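Local atomic coordinates of BB_2cx5_001 (Thermus thermophilus, PDB entry 3RI0), a protein that serves as a computationally designed epitope scaffold for presenting a grafted linear HIV epitope on an aminoacyl-tRNA editing domain framework. Residues Glu35-Val40 and Gly45-Ser50; Gly66-Asp71 and Asp116-Gly121; Ala76-Thr81 and Pro112-Glu117. The protein carries 6 engineered substitutions. All coordinates share one frame; numbering follows the deposited sequence.

Contact 1: residues Glu35-Val40 and Gly45-Ser50; sequences EAAQAV and GQIVKS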
# COMPACT_ATOMS: atom_id res chain seq x y z
N GLU A 35 10.65 9.58 -6.67
CA GLU A 35 10.86 10.83 -5.93
C GLU A 35 10.77 10.59 -4.42
O GLU A 35 11.60 11.07 -3.66
CB GLU A 35 9.80 11.86 -6.37
CG GLU A 35 9.85 12.18 -7.86
CD GLU A 35 8.61 12.91 -8.36
OE1 GLU A 35 7.50 12.35 -8.27
OE2 GLU A 35 8.74 14.06 -8.85
N ALA A 36 9.76 9.83 -4.01
CA ALA A 36 9.54 9.52 -2.60
C ALA A 36 10.74 8.83 -1.98
O ALA A 36 11.22 9.23 -0.93
CB ALA A 36 8.29 8.65 -2.45
N ALA A 37 11.22 7.78 -2.64
CA ALA A 37 12.34 6.98 -2.15
C ALA A 37 13.63 7.78 -1.97
O ALA A 37 14.34 7.59 -0.98
CB ALA A 37 12.59 5.80 -3.09
N GLN A 38 13.94 8.65 -2.92
CA GLN A 38 15.16 9.45 -2.83
C GLN A 38 15.12 10.35 -1.60
O GLN A 38 16.09 10.43 -0.86
CB GLN A 38 15.33 10.30 -4.09
CG GLN A 38 16.53 11.25 -4.05
CD GLN A 38 17.83 10.60 -4.49
OE1 GLN A 38 18.15 9.48 -4.11
NE2 GLN A 38 18.60 11.33 -5.29
N ALA A 39 13.98 11.01 -1.39
CA ALA A 39 13.81 11.92 -0.25
C ALA A 39 14.12 11.30 1.10
O ALA A 39 14.65 11.96 1.99
CB ALA A 39 12.39 12.49 -0.25
N VAL A 40 13.80 10.02 1.27
CA VAL A 40 14.02 9.33 2.53
C VAL A 40 15.22 8.38 2.48
O VAL A 40 15.48 7.63 3.42
CB VAL A 40 12.75 8.55 2.97
CG1 VAL A 40 11.57 9.50 3.10
CG2 VAL A 40 12.43 7.46 1.97
N GLY A 45 12.53 -0.08 -4.72
CA GLY A 45 11.93 -1.37 -4.41
C GLY A 45 11.36 -1.44 -3.00
O GLY A 45 10.59 -2.34 -2.67
N GLN A 46 11.76 -0.48 -2.16
CA GLN A 46 11.29 -0.44 -0.78
C GLN A 46 9.95 0.27 -0.64
O GLN A 46 9.29 0.16 0.39
CB GLN A 46 12.33 0.25 0.12
CG GLN A 46 13.56 -0.61 0.39
CD GLN A 46 14.62 0.14 1.19
OE1 GLN A 46 15.27 1.06 0.66
NE2 GLN A 46 14.80 -0.23 2.45
N ILE A 47 9.54 1.00 -1.67
CA ILE A 47 8.26 1.68 -1.63
C ILE A 47 7.15 0.66 -1.83
O ILE A 47 7.23 -0.21 -2.71
CB ILE A 47 8.13 2.75 -2.74
CG1 ILE A 47 9.23 3.82 -2.57
CG2 ILE A 47 6.74 3.40 -2.68
CD1 ILE A 47 9.15 4.59 -1.28
N VAL A 48 6.11 0.76 -1.01
CA VAL A 48 4.99 -0.15 -1.08
C VAL A 48 3.79 0.50 -1.76
O VAL A 48 3.29 1.53 -1.29
CB VAL A 48 4.53 -0.58 0.33
CG1 VAL A 48 3.48 -1.68 0.21
CG2 VAL A 48 5.75 -1.05 1.15
N LYS A 49 3.34 -0.09 -2.86
CA LYS A 49 2.17 0.40 -3.59
C LYS A 49 0.96 -0.42 -3.14
O LYS A 49 0.99 -1.65 -3.20
CB LYS A 49 2.37 0.23 -5.10
CG LYS A 49 3.51 1.06 -5.67
CD LYS A 49 3.72 0.80 -7.16
CE LYS A 49 3.96 -0.69 -7.43
NZ LYS A 49 4.25 -0.95 -8.87
N SER A 50 -0.09 0.25 -2.68
CA SER A 50 -1.29 -0.44 -2.22
C SER A 50 -2.34 -0.42 -3.33
O SER A 50 -3.15 0.52 -3.42
CB SER A 50 -1.84 0.25 -0.96
OG SER A 50 -0.89 0.22 0.09
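Beside Ala36 and Ala37, the two residues that meet Ile47 across this contact, Glu35 OE1 is gripped twice, by Arg31 N and Thr32 OG1, so the carboxylate is engaged near the start of helix 33-39, well away from Ile47. The contact itself is apolar and buried, and a single isoleucine branch carries it. Ile47 CG1 lies beside its own backbone N, anti to the carbonyl carbon (chi1 -60°), and this sends the CG1-CD1 arm at the helix while the CG2 methyl stays outside the contact. The flank of the arm meets the second alanine: CG1 of Ile47 is 3.9 Å from CB of Ala37. The terminal methyl rides over the helix surface, with Ile47 CD1 4.0 Å from Ala37 N and 4.1 Å from Ala37 CB. It also faces the neighbouring methyl, at 4.3 Å between Ile47 CD1 and Ala36 CB. With only methyls on the helix face, the backbones come near: the CA atoms of Ala37 and Ile47 are 6.7 Å apart. This is helix-on-sheet packing within the editing-domain fold, where helix 33-39 is followed after a short connection by strand 47-54, and the helix is laid against Ile47 of that strand. Trp126 of the parallel neighbour strand 125-128 touches both Ile47 and Val40, extending the same apolar patch. The connection is tied by Gln46, whose OE1 bonds to Glu43 N and whose NE2 bonds to Glu124 O. On the helix side Val40 N makes only weak bonds, to Ala36 O, 3.5 Å away, and to Ala37 O.

Contact 2: residues Gly66-Asp71 and Asp116-Gly121; sequences GKNRLD and DEDLLG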
# COMPACT_ATOMS: atom_id res chain seq x y z
N GLY A 66 7.88 -1.25 -5.12
CA GLY A 66 7.91 -0.15 -6.06
C GLY A 66 8.67 -0.49 -7.34
O GLY A 66 8.50 0.17 -8.36
N LYS A 67 9.50 -1.53 -7.30
CA LYS A 67 10.28 -1.90 -8.48
C LYS A 67 9.63 -3.03 -9.29
O LYS A 67 10.28 -3.62 -10.16
CB LYS A 67 11.67 -2.36 -8.07
CG LYS A 67 11.66 -3.79 -7.55
CD LYS A 67 13.00 -4.23 -6.99
CE LYS A 67 12.82 -5.55 -6.27
NZ LYS A 67 14.01 -5.97 -5.50
N ASN A 68 8.37 -3.35 -8.99
CA ASN A 68 7.68 -4.41 -9.73
C ASN A 68 6.31 -3.95 -10.17
O ASN A 68 5.73 -3.03 -9.61
CB ASN A 68 7.48 -5.66 -8.87
CG ASN A 68 8.78 -6.24 -8.33
OD1 ASN A 68 9.81 -6.24 -9.01
ND2 ASN A 68 8.73 -6.77 -7.11
N ARG A 69 5.77 -4.60 -11.19
CA ARG A 69 4.43 -4.29 -11.62
C ARG A 69 3.63 -5.58 -11.42
O ARG A 69 4.13 -6.68 -11.67
CB ARG A 69 4.40 -3.75 -13.07
CG ARG A 69 5.07 -4.60 -14.13
CD ARG A 69 5.89 -3.75 -15.15
NE ARG A 69 5.63 -2.30 -15.11
CZ ARG A 69 6.20 -1.42 -15.94
NH1 ARG A 69 7.04 -1.83 -16.88
NH2 ARG A 69 5.93 -0.13 -15.82
N LEU A 70 2.42 -5.43 -10.90
CA LEU A 70 1.55 -6.56 -10.60
C LEU A 70 1.17 -7.46 -11.77
O LEU A 70 0.64 -6.99 -12.78
CB LEU A 70 0.27 -6.06 -9.94
CG LEU A 70 -0.71 -7.17 -9.55
CD1 LEU A 70 -0.09 -8.05 -8.46
CD2 LEU A 70 -2.01 -6.55 -9.07
N ASP A 71 1.43 -8.75 -11.62
CA ASP A 71 1.06 -9.70 -12.66
C ASP A 71 -0.38 -10.08 -12.35
O ASP A 71 -0.64 -10.87 -11.44
CB ASP A 71 1.94 -10.95 -12.59
CG ASP A 71 1.64 -11.93 -13.71
OD1 ASP A 71 0.45 -12.12 -14.02
OD2 ASP A 71 2.60 -12.52 -14.27
N ASP A 116 3.68 -8.77 -1.97
CA ASP A 116 4.75 -9.08 -2.92
C ASP A 116 5.93 -9.61 -2.12
O ASP A 116 6.53 -8.85 -1.35
CB ASP A 116 5.16 -7.78 -3.63
CG ASP A 116 6.30 -7.96 -4.63
OD1 ASP A 116 7.08 -8.94 -4.53
OD2 ASP A 116 6.41 -7.09 -5.53
N GLU A 117 6.27 -10.88 -2.30
CA GLU A 117 7.38 -11.48 -1.55
C GLU A 117 8.68 -10.69 -1.59
O GLU A 117 9.49 -10.78 -0.66
CB GLU A 117 7.64 -12.93 -2.00
CG GLU A 117 7.67 -13.17 -3.52
CD GLU A 117 7.99 -14.63 -3.85
OE1 GLU A 117 7.37 -15.55 -3.26
OE2 GLU A 117 8.86 -14.87 -4.72
N ASP A 118 8.90 -9.90 -2.63
CA ASP A 118 10.11 -9.10 -2.73
C ASP A 118 10.22 -8.05 -1.63
O ASP A 118 11.31 -7.57 -1.33
CB ASP A 118 10.22 -8.42 -4.10
CG ASP A 118 10.56 -9.41 -5.22
OD1 ASP A 118 10.79 -10.60 -4.92
OD2 ASP A 118 10.61 -8.98 -6.39
N LEU A 119 9.09 -7.68 -1.03
CA LEU A 119 9.11 -6.68 0.04
C LEU A 119 9.77 -7.23 1.30
O LEU A 119 10.37 -6.47 2.07
CB LEU A 119 7.69 -6.20 0.35
CG LEU A 119 7.05 -5.27 -0.68
CD1 LEU A 119 5.59 -4.99 -0.31
CD2 LEU A 119 7.83 -3.96 -0.73
N LEU A 120 9.68 -8.54 1.51
CA LEU A 120 10.29 -9.16 2.69
C LEU A 120 11.81 -9.09 2.55
O LEU A 120 12.55 -9.36 3.49
CB LEU A 120 9.86 -10.63 2.82
CG LEU A 120 8.37 -10.98 2.78
CD1 LEU A 120 8.20 -12.47 2.93
CD2 LEU A 120 7.63 -10.26 3.89
N GLY A 121 12.26 -8.69 1.36
CA GLY A 121 13.68 -8.59 1.08
C GLY A 121 14.42 -7.43 1.72
O GLY A 121 15.64 -7.32 1.55
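The amide of Asn68 reaches between the carboxylates of Asp116 and Asp118, crossing each side chain at about a right angle. The two acids belong to an Asx turn that opens the 3-10 segment 117-121: Asp116 OD1 accepts from Asp118 N at 2.8 Å, the donor standing above the carboxylate plane. Asp116 thus spans two tasks, holding its own turn with OD1 and reaching across with OD2. Its CG is anti to the backbone N, which directs the carboxylate at the 66-71 loop. There Asn68 ND2 gives a nearly straight bond to Asp116 OD2, 2.8 Å long with 167° at the hydrogen. The acceptor lies in the amide plane and uses its syn lone pair, and the amide and carboxylate planes are 31° apart. The second bond, from Asn68 ND2 to Asp118 OD2 at 3.0 Å, is more bent, and it meets this oxygen on the anti side, out of the carboxylate plane. Here the two flat groups are turned 62° against each other. The two bonds leave ND2 in well-separated directions and together fix the rotation of the amide, although this sets Asn68 OD1 2.9 Å from Lys67 O, two acceptors that do not bond. With Ser65 N also giving to Asp116 OD2 and Asp118 N to OD1, both oxygens of the buried carboxylate are held, and it would probably stay ionised. At the outer margin the extended Lys67 chain runs across Asp118, bringing CE of Lys67 to 4.1 Å from Asp118 OD2, while Lys67 NZ stops 4.6 Å from that oxygen, short of a salt bridge.

Contact 3: residues Ala76-Thr81 and Pro112-Glu117; sequences ARLVGT and PAYLDE. Engineered in segment 76-81: Ala76 (natural residue Thr).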
# COMPACT_ATOMS: atom_id res chain seq x y z
N ALA A 76 -4.97 -13.23 -10.00
CA ALA A 76 -6.28 -13.85 -10.23
C ALA A 76 -6.37 -15.34 -9.88
O ALA A 76 -7.36 -15.79 -9.32
CB ALA A 76 -6.71 -13.63 -11.68
N ARG A 77 -5.34 -16.12 -10.23
CA ARG A 77 -5.37 -17.55 -9.93
C ARG A 77 -5.24 -17.74 -8.43
O ARG A 77 -5.57 -18.79 -7.87
CB ARG A 77 -4.22 -18.27 -10.63
CG ARG A 77 -4.31 -18.26 -12.16
CD ARG A 77 -3.27 -19.17 -12.78
NE ARG A 77 -1.91 -18.65 -12.66
CZ ARG A 77 -1.41 -17.69 -13.43
NH1 ARG A 77 -2.16 -17.13 -14.37
NH2 ARG A 77 -0.16 -17.27 -13.25
N LEU A 78 -4.77 -16.68 -7.79
CA LEU A 78 -4.54 -16.63 -6.36
C LEU A 78 -5.85 -16.26 -5.67
O LEU A 78 -6.21 -16.79 -4.62
CB LEU A 78 -3.47 -15.58 -6.10
CG LEU A 78 -2.51 -15.64 -4.93
CD1 LEU A 78 -1.44 -14.57 -5.12
CD2 LEU A 78 -3.26 -15.43 -3.66
N VAL A 79 -6.56 -15.32 -6.28
CA VAL A 79 -7.83 -14.83 -5.77
C VAL A 79 -8.95 -15.81 -6.16
O VAL A 79 -9.90 -16.02 -5.40
CB VAL A 79 -8.07 -13.39 -6.33
CG1 VAL A 79 -9.28 -13.36 -7.25
CG2 VAL A 79 -8.21 -12.42 -5.20
N GLY A 80 -8.81 -16.42 -7.34
CA GLY A 80 -9.80 -17.38 -7.80
C GLY A 80 -10.93 -16.80 -8.63
O GLY A 80 -11.96 -17.45 -8.80
N THR A 81 -10.76 -15.58 -9.13
CA THR A 81 -11.78 -14.93 -9.94
C THR A 81 -11.12 -13.86 -10.79
O THR A 81 -10.01 -13.43 -10.47
CB THR A 81 -12.87 -14.28 -9.07
OG1 THR A 81 -14.06 -14.08 -9.85
CG2 THR A 81 -12.39 -12.93 -8.54
N PRO A 112 -9.17 -8.22 1.98
CA PRO A 112 -8.26 -9.37 2.09
C PRO A 112 -6.98 -8.85 1.41
O PRO A 112 -7.09 -8.13 0.42
CB PRO A 112 -8.94 -10.43 1.23
CG PRO A 112 -10.41 -10.06 1.30
CD PRO A 112 -10.38 -8.55 1.22
N ALA A 113 -5.80 -9.18 1.93
CA ALA A 113 -4.59 -8.66 1.31
C ALA A 113 -3.48 -9.65 0.97
O ALA A 113 -3.40 -10.74 1.53
CB ALA A 113 -4.02 -7.55 2.18
N TYR A 114 -2.63 -9.23 0.03
CA TYR A 114 -1.50 -10.03 -0.42
C TYR A 114 -0.24 -9.16 -0.47
O TYR A 114 -0.31 -7.98 -0.79
CB TYR A 114 -1.80 -10.65 -1.77
CG TYR A 114 -3.04 -11.50 -1.72
CD1 TYR A 114 -4.31 -10.93 -1.79
CD2 TYR A 114 -2.95 -12.88 -1.52
CE1 TYR A 114 -5.46 -11.71 -1.67
CE2 TYR A 114 -4.09 -13.66 -1.40
CZ TYR A 114 -5.34 -13.07 -1.47
OH TYR A 114 -6.46 -13.86 -1.35
N LEU A 115 0.90 -9.77 -0.15
CA LEU A 115 2.16 -9.04 -0.12
C LEU A 115 3.26 -9.60 -1.02
O LEU A 115 3.71 -10.73 -0.84
CB LEU A 115 2.68 -8.99 1.33
CG LEU A 115 4.01 -8.28 1.62
CD1 LEU A 115 3.74 -6.91 2.17
CD2 LEU A 115 4.80 -9.07 2.64
N ASP A 116 3.68 -8.77 -1.97
CA ASP A 116 4.75 -9.08 -2.92
C ASP A 116 5.93 -9.61 -2.12
O ASP A 116 6.53 -8.85 -1.35
CB ASP A 116 5.16 -7.78 -3.63
CG ASP A 116 6.30 -7.96 -4.63
OD1 ASP A 116 7.08 -8.94 -4.53
OD2 ASP A 116 6.41 -7.09 -5.53
N GLU A 117 6.27 -10.88 -2.30
CA GLU A 117 7.38 -11.48 -1.55
C GLU A 117 8.68 -10.69 -1.59
O GLU A 117 9.49 -10.78 -0.66
CB GLU A 117 7.64 -12.93 -2.00
CG GLU A 117 7.67 -13.17 -3.52
CD GLU A 117 7.99 -14.63 -3.85
OE1 GLU A 117 7.37 -15.55 -3.26
OE2 GLU A 117 8.86 -14.87 -4.72
O HOH W 1 -5.64 -16.93 -1.24
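A water joins Leu78 and Tyr114 where their side chains make no polar contact: it lies at the edge of the Tyr114 ring, in its plane, 3.2 Å from Tyr114 OH, and donates a weak 3.4 Å bond to Leu78 O. The carbonyl at the C-terminal end of helix 72-79 is thereby linked, loosely, to a phenol on strand 113-116. Beside this water the apolar groups meet. Tyr114 CG lies beside its backbone N, anti to the carbonyl carbon (chi1 -58°), and carries the ring toward the helix; Leu78 comes the other way, and the two side chains slide past each other in opposite directions. The CD2 branch of Leu78 does the touching, approaching the CD2-CE2 side of the ring obliquely. Its modelled distance there is too short for carbons, so the exact fit is doubtful, though the pairing of the two residues is plain. Val79 is a looser neighbour, its CG2 4.5 Å from Tyr114 OH. The helix ends here: Gly80 departs from helical geometry with a positive phi of 91°, and the chain turns away from the tyrosine. This is surface packing of a helix against one side of the mixed sheet in the editing domain. Tyr114 also meets the ring of Phe62 on strand 59-65, their planes about 20° apart, and Val79 rests on Tyr60 of the same strand. Leu78 reaches to Gln150 and Ala152 of strand 150-152, so the end of helix 72-79 touches side chains from all three of these parallel-paired strands, with 113-116 in the middle.

From the N terminus, contact 1 closes first, a short loop that folds helix 33-39 back on strand 47-54. It is complete before contact 2 opens, after strand 59-65. Contact 2 joins the loop after strand 59-65 to the turn following strand 113-116, and contact 3 opens later, on helix 72-79, and ends on the same stretch as contact 2. Contacts 2 and 3 share Asp116 and Glu117. Contacts 1 and 2 touch through Lys49 NZ and Asn68 O, 2.7 Å apart, whereas contacts 1 and 3, with centres about 22 Å apart, lie on opposite sides of the chain's centre and reach the same sheet.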